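Local structure of dihydrocoumarin hydrolase, AncDHCH1 (Pseudomonas sp., 6C2C) at residues A[117-122]-A[203-208]; A[209-214]-A[225-230]. The protein probably hydrolyses the lactone dihydrocoumarin at a two-zinc centre, as a metallo-beta-lactamase superfamily relative of methyl-parathion hydrolase. All blocks are in the same frame, centred on the assembly; numbering follows the deposited sequence.

Contact 1 (A[117-122]-A[203-208]). With ZN (zinc ion), chain D.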
# COMPACT_ATOMS: atom_id res chain seq x y z
N ILE A 117 8.12 5.40 1.65
CA ILE A 117 7.17 4.77 2.56
C ILE A 117 5.97 5.69 2.74
O ILE A 117 6.13 6.86 3.16
CB ILE A 117 7.87 4.50 3.89
CG1 ILE A 117 9.02 3.50 3.72
CG2 ILE A 117 6.85 4.06 4.93
CD1 ILE A 117 8.52 2.14 3.15
N THR A 118 4.77 5.21 2.42
CA THR A 118 3.60 6.09 2.61
C THR A 118 3.36 6.36 4.09
O THR A 118 3.07 7.48 4.48
CB THR A 118 2.34 5.46 1.97
OG1 THR A 118 2.06 4.17 2.56
CG2 THR A 118 2.49 5.37 0.44
N HIS A 119 3.57 5.35 4.93
CA HIS A 119 3.44 5.48 6.37
C HIS A 119 4.01 4.24 7.03
O HIS A 119 4.14 3.19 6.39
CB HIS A 119 1.97 5.68 6.79
CG HIS A 119 1.05 4.53 6.51
ND1 HIS A 119 0.82 4.03 5.23
CD2 HIS A 119 0.27 3.80 7.35
CE1 HIS A 119 -0.06 3.04 5.30
NE2 HIS A 119 -0.45 2.89 6.56
N MET A 120 4.38 4.37 8.31
CA MET A 120 5.13 3.27 8.94
C MET A 120 4.28 2.23 9.64
O MET A 120 4.72 1.63 10.61
CB MET A 120 6.18 3.84 9.90
CG MET A 120 7.20 4.70 9.11
SD MET A 120 8.54 5.24 10.22
CE MET A 120 9.49 6.18 9.01
N HIS A 121 3.13 1.87 9.10
CA HIS A 121 2.42 0.70 9.57
C HIS A 121 3.14 -0.56 9.13
O HIS A 121 3.92 -0.55 8.16
CB HIS A 121 0.98 0.74 9.06
CG HIS A 121 0.08 1.64 9.85
ND1 HIS A 121 -1.17 2.02 9.45
CD2 HIS A 121 0.27 2.25 11.06
CE1 HIS A 121 -1.74 2.82 10.34
NE2 HIS A 121 -0.88 2.96 11.34
N PRO A 122 2.92 -1.66 9.83
CA PRO A 122 3.75 -2.85 9.60
C PRO A 122 3.63 -3.42 8.22
O PRO A 122 4.62 -3.96 7.73
CB PRO A 122 3.22 -3.86 10.62
CG PRO A 122 1.88 -3.36 10.94
CD PRO A 122 2.01 -1.86 10.96
N HIS A 203 -1.57 13.70 5.46
CA HIS A 203 -1.58 13.35 6.85
C HIS A 203 -2.93 13.08 7.46
O HIS A 203 -3.83 13.75 7.18
CB HIS A 203 -0.88 14.45 7.65
CG HIS A 203 0.49 14.78 7.16
ND1 HIS A 203 1.19 15.89 7.56
CD2 HIS A 203 1.31 14.11 6.33
CE1 HIS A 203 2.37 15.89 6.97
NE2 HIS A 203 2.47 14.81 6.23
N GLY A 204 -2.99 12.06 8.31
CA GLY A 204 -4.22 11.73 9.00
C GLY A 204 -4.23 10.28 9.39
O GLY A 204 -4.32 10.00 10.51
N HIS A 205 -4.17 9.40 8.42
CA HIS A 205 -4.12 7.98 8.70
C HIS A 205 -2.98 7.66 9.70
O HIS A 205 -3.11 6.84 10.54
CB HIS A 205 -3.96 7.19 7.42
CG HIS A 205 -3.89 5.72 7.62
ND1 HIS A 205 -4.93 4.98 8.12
CD2 HIS A 205 -2.89 4.86 7.39
CE1 HIS A 205 -4.56 3.73 8.18
NE2 HIS A 205 -3.33 3.64 7.76
N THR A 206 -1.87 8.36 9.48
CA THR A 206 -0.80 8.49 10.46
C THR A 206 -0.33 9.94 10.42
O THR A 206 -0.58 10.63 9.44
CB THR A 206 0.37 7.53 10.15
OG1 THR A 206 1.01 7.96 8.93
CG2 THR A 206 -0.10 6.08 10.08
N PRO A 207 0.48 10.37 11.40
CA PRO A 207 0.91 11.76 11.43
C PRO A 207 1.69 12.22 10.21
O PRO A 207 1.62 13.40 9.85
CB PRO A 207 1.78 11.81 12.70
CG PRO A 207 1.19 10.74 13.59
CD PRO A 207 0.75 9.62 12.64
N GLY A 208 2.44 11.29 9.58
CA GLY A 208 3.21 11.62 8.39
C GLY A 208 2.77 10.86 7.15
O GLY A 208 3.60 10.72 6.24
ZN ZN D . -2.06 1.73 7.36
O HOH W 1 5.80 8.92 5.28
O HOH W 2 -2.40 4.76 12.99
O HOH W 3 -1.62 -0.08 7.11
O HOH W 4 -3.95 0.89 8.20
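One zinc site of the binuclear centre is built where His119 and His121 meet His205. His119 NE2 lies 2.1 Å from the zinc ion, and His121 ND1 and His205 NE2 complete the trio, so the ring nitrogens, though close, are held together by the metal and not by protons. His205 turns an edge toward the face of His119 in an offset edge-to-face pair, planes at 75°. Its first torsion of 180° sets CG anti to the backbone N and carries the ring across to the metal; its ND1 is held by Asp245. His119 and His121 are the first two histidines of the HxHxDH signature of the metallo-beta-lactamase superfamily, and Asp226 is the fourth protein ligand. Thr206, which touches both His119 and His121, suits its place by having two unlike branches. CG2 lies over one face of the His121 ring, offset toward its rim, in a CH-pi contact 3.8 Å from the centroid, while OG1 reaches Asp147. Second-shell bonds fix the rings: His119 ND1 donates to Thr118 OG1 at 2.9 Å, nearly in its ring plane, and His121 NE2 donates at 2.9 Å to a water that in turn donates over a longer 3.3 Å to His205 O.

Contact 2 (A[209-214]-A[225-230]). With ZN (zinc ion), chain D; ZN (zinc ion), chain C.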
# COMPACT_ATOMS: atom_id res chain seq x y z
N HIS A 209 1.48 10.48 7.07
CA HIS A 209 1.06 9.70 5.91
C HIS A 209 1.27 10.55 4.65
O HIS A 209 0.91 11.74 4.61
CB HIS A 209 -0.40 9.27 6.06
CG HIS A 209 -0.86 8.38 4.92
ND1 HIS A 209 -1.20 8.91 3.68
CD2 HIS A 209 -0.96 7.04 4.81
CE1 HIS A 209 -1.51 7.90 2.86
NE2 HIS A 209 -1.38 6.77 3.53
N THR A 210 1.87 9.93 3.60
CA THR A 210 2.33 10.64 2.43
C THR A 210 1.84 9.88 1.19
O THR A 210 1.92 8.64 1.13
CB THR A 210 3.88 10.77 2.43
OG1 THR A 210 4.26 11.50 3.62
CG2 THR A 210 4.36 11.54 1.15
N THR A 211 1.38 10.67 0.22
CA THR A 211 1.01 10.25 -1.12
C THR A 211 2.20 10.49 -2.03
O THR A 211 2.91 11.48 -1.89
CB THR A 211 -0.16 11.12 -1.55
OG1 THR A 211 -1.30 10.73 -0.76
CG2 THR A 211 -0.48 11.00 -3.06
N TYR A 212 2.39 9.60 -3.00
CA TYR A 212 3.51 9.80 -3.93
C TYR A 212 2.95 9.99 -5.32
O TYR A 212 2.19 9.14 -5.84
CB TYR A 212 4.56 8.66 -3.90
CG TYR A 212 5.20 8.60 -2.53
CD1 TYR A 212 6.19 9.54 -2.19
CD2 TYR A 212 4.79 7.68 -1.59
CE1 TYR A 212 6.77 9.57 -0.95
CE2 TYR A 212 5.38 7.68 -0.29
CZ TYR A 212 6.33 8.68 0.01
OH TYR A 212 6.97 8.72 1.27
N VAL A 213 3.37 11.08 -5.95
CA VAL A 213 2.82 11.49 -7.25
C VAL A 213 3.86 11.18 -8.31
O VAL A 213 4.99 11.70 -8.25
CB VAL A 213 2.47 12.97 -7.26
CG1 VAL A 213 1.99 13.38 -8.65
CG2 VAL A 213 1.51 13.28 -6.09
N VAL A 214 3.54 10.27 -9.24
CA VAL A 214 4.47 9.80 -10.27
C VAL A 214 4.02 10.36 -11.60
O VAL A 214 2.86 10.21 -11.94
CB VAL A 214 4.46 8.27 -10.34
CG1 VAL A 214 5.47 7.78 -11.37
CG2 VAL A 214 4.73 7.71 -8.91
N GLY A 225 -1.36 5.29 -0.81
CA GLY A 225 -1.09 4.65 0.50
C GLY A 225 -2.38 4.09 1.06
O GLY A 225 -3.11 3.37 0.38
N ASP A 226 -2.66 4.45 2.29
CA ASP A 226 -3.85 4.03 2.97
C ASP A 226 -5.00 5.08 3.14
O ASP A 226 -5.61 5.18 4.16
CB ASP A 226 -3.49 3.45 4.33
CG ASP A 226 -2.87 2.06 4.26
OD1 ASP A 226 -2.52 1.61 3.26
OD2 ASP A 226 -2.73 1.52 5.30
N LEU A 227 -5.15 5.91 2.13
CA LEU A 227 -6.33 6.79 2.13
C LEU A 227 -7.63 6.00 2.00
O LEU A 227 -8.69 6.58 2.18
CB LEU A 227 -6.25 7.82 1.01
CG LEU A 227 -5.15 8.88 1.06
CD1 LEU A 227 -5.38 10.06 0.10
CD2 LEU A 227 -4.80 9.38 2.47
N ILE A 228 -7.59 4.70 1.68
CA ILE A 228 -8.81 3.89 1.63
C ILE A 228 -8.47 2.49 2.12
O ILE A 228 -7.35 2.00 1.92
CB ILE A 228 -9.41 3.92 0.22
CG1 ILE A 228 -10.73 3.11 0.11
CG2 ILE A 228 -8.41 3.37 -0.76
CD1 ILE A 228 -11.74 3.69 -0.92
N HIS A 229 -9.42 1.83 2.82
CA HIS A 229 -9.26 0.45 3.21
C HIS A 229 -10.33 -0.47 2.67
O HIS A 229 -10.05 -1.67 2.51
CB HIS A 229 -9.26 0.26 4.74
CG HIS A 229 -8.03 0.82 5.39
ND1 HIS A 229 -7.85 2.18 5.56
CD2 HIS A 229 -6.93 0.21 5.89
CE1 HIS A 229 -6.69 2.37 6.15
NE2 HIS A 229 -6.12 1.20 6.39
N VAL A 230 -11.53 0.03 2.45
CA VAL A 230 -12.68 -0.83 2.14
C VAL A 230 -13.39 -0.17 0.97
O VAL A 230 -14.28 0.68 1.15
CB VAL A 230 -13.61 -1.02 3.34
CG1 VAL A 230 -14.69 -2.02 2.94
CG2 VAL A 230 -12.84 -1.52 4.55
ZN ZN D . -2.06 1.73 7.36
ZN ZN C . -1.87 -0.44 5.30
O HOH W 3 -1.62 -0.08 7.11
O HOH W 4 -3.95 0.89 8.20
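His209, in the loop just before strand 210-216, sends its ring to loop 225-230 and ends on the backbone of Asp226. CB leaves the main chain toward that loop, and a chi1 of -176°, with CG opposite the backbone N, extends the ring in the same direction. On one side of the ring, ND1 is bonded to Ser202 and lies 3.8 Å from Leu227 CD2. The same methyl comes to 3.6 Å from CE1, packing obliquely against the CE1-ND1 side of the imidazole. At the tip, NE2 accepts a hydrogen bond from Asp226 N at 2.9 Å, with an N-H...N angle of 155° and the donor 14° out of the ring plane. NE2 acts as acceptor, consistent with a neutral imidazole whose proton is on ND1, and through this bond His209 serves as a second-shell residue that holds the amide of a zinc ligand. Beside it, Gly225 CA sits 3.7 Å from NE2, near the ring plane. Glycine suits this position because a CB would run into NE2, and its phi is positive.

This loop follows strand 219-223 and carries the bridging aspartate of binuclear hydrolases in the metallo-beta-lactamase superfamily. Asp226 OD2 binds both zinc ions, 2.1 Å from one and 2.2 Å from the other, and a water spans the same pair. An aspartate suits this place because a single carboxylate oxygen can bind both zincs, and its anionic charge probably offsets part of theirs. Leu227 also packs on Ala258 of helix 248-265.

Overall arrangement
Following the chain from the N terminus, strand 114-116 of the six-stranded sheet runs into loop 117-122, which meets its partner 203-208 some 80 residues later, after several helices and short strands that end with the hairpin 191-194 and 197-201. Contact 1 closes there, joining the ends of the two sheets. The chain passes directly into 209-214, and contact 2 closes a much shorter loop after the hairpin of strands 210-216 and 219-223. The two contacts are therefore in series, neither nested nor crossed. They touch through Thr118 O and Thr210 N, 2.9 Å apart, and through Ile117 O and Tyr212 OH, and they share one zinc ion, to which each supplies ligands.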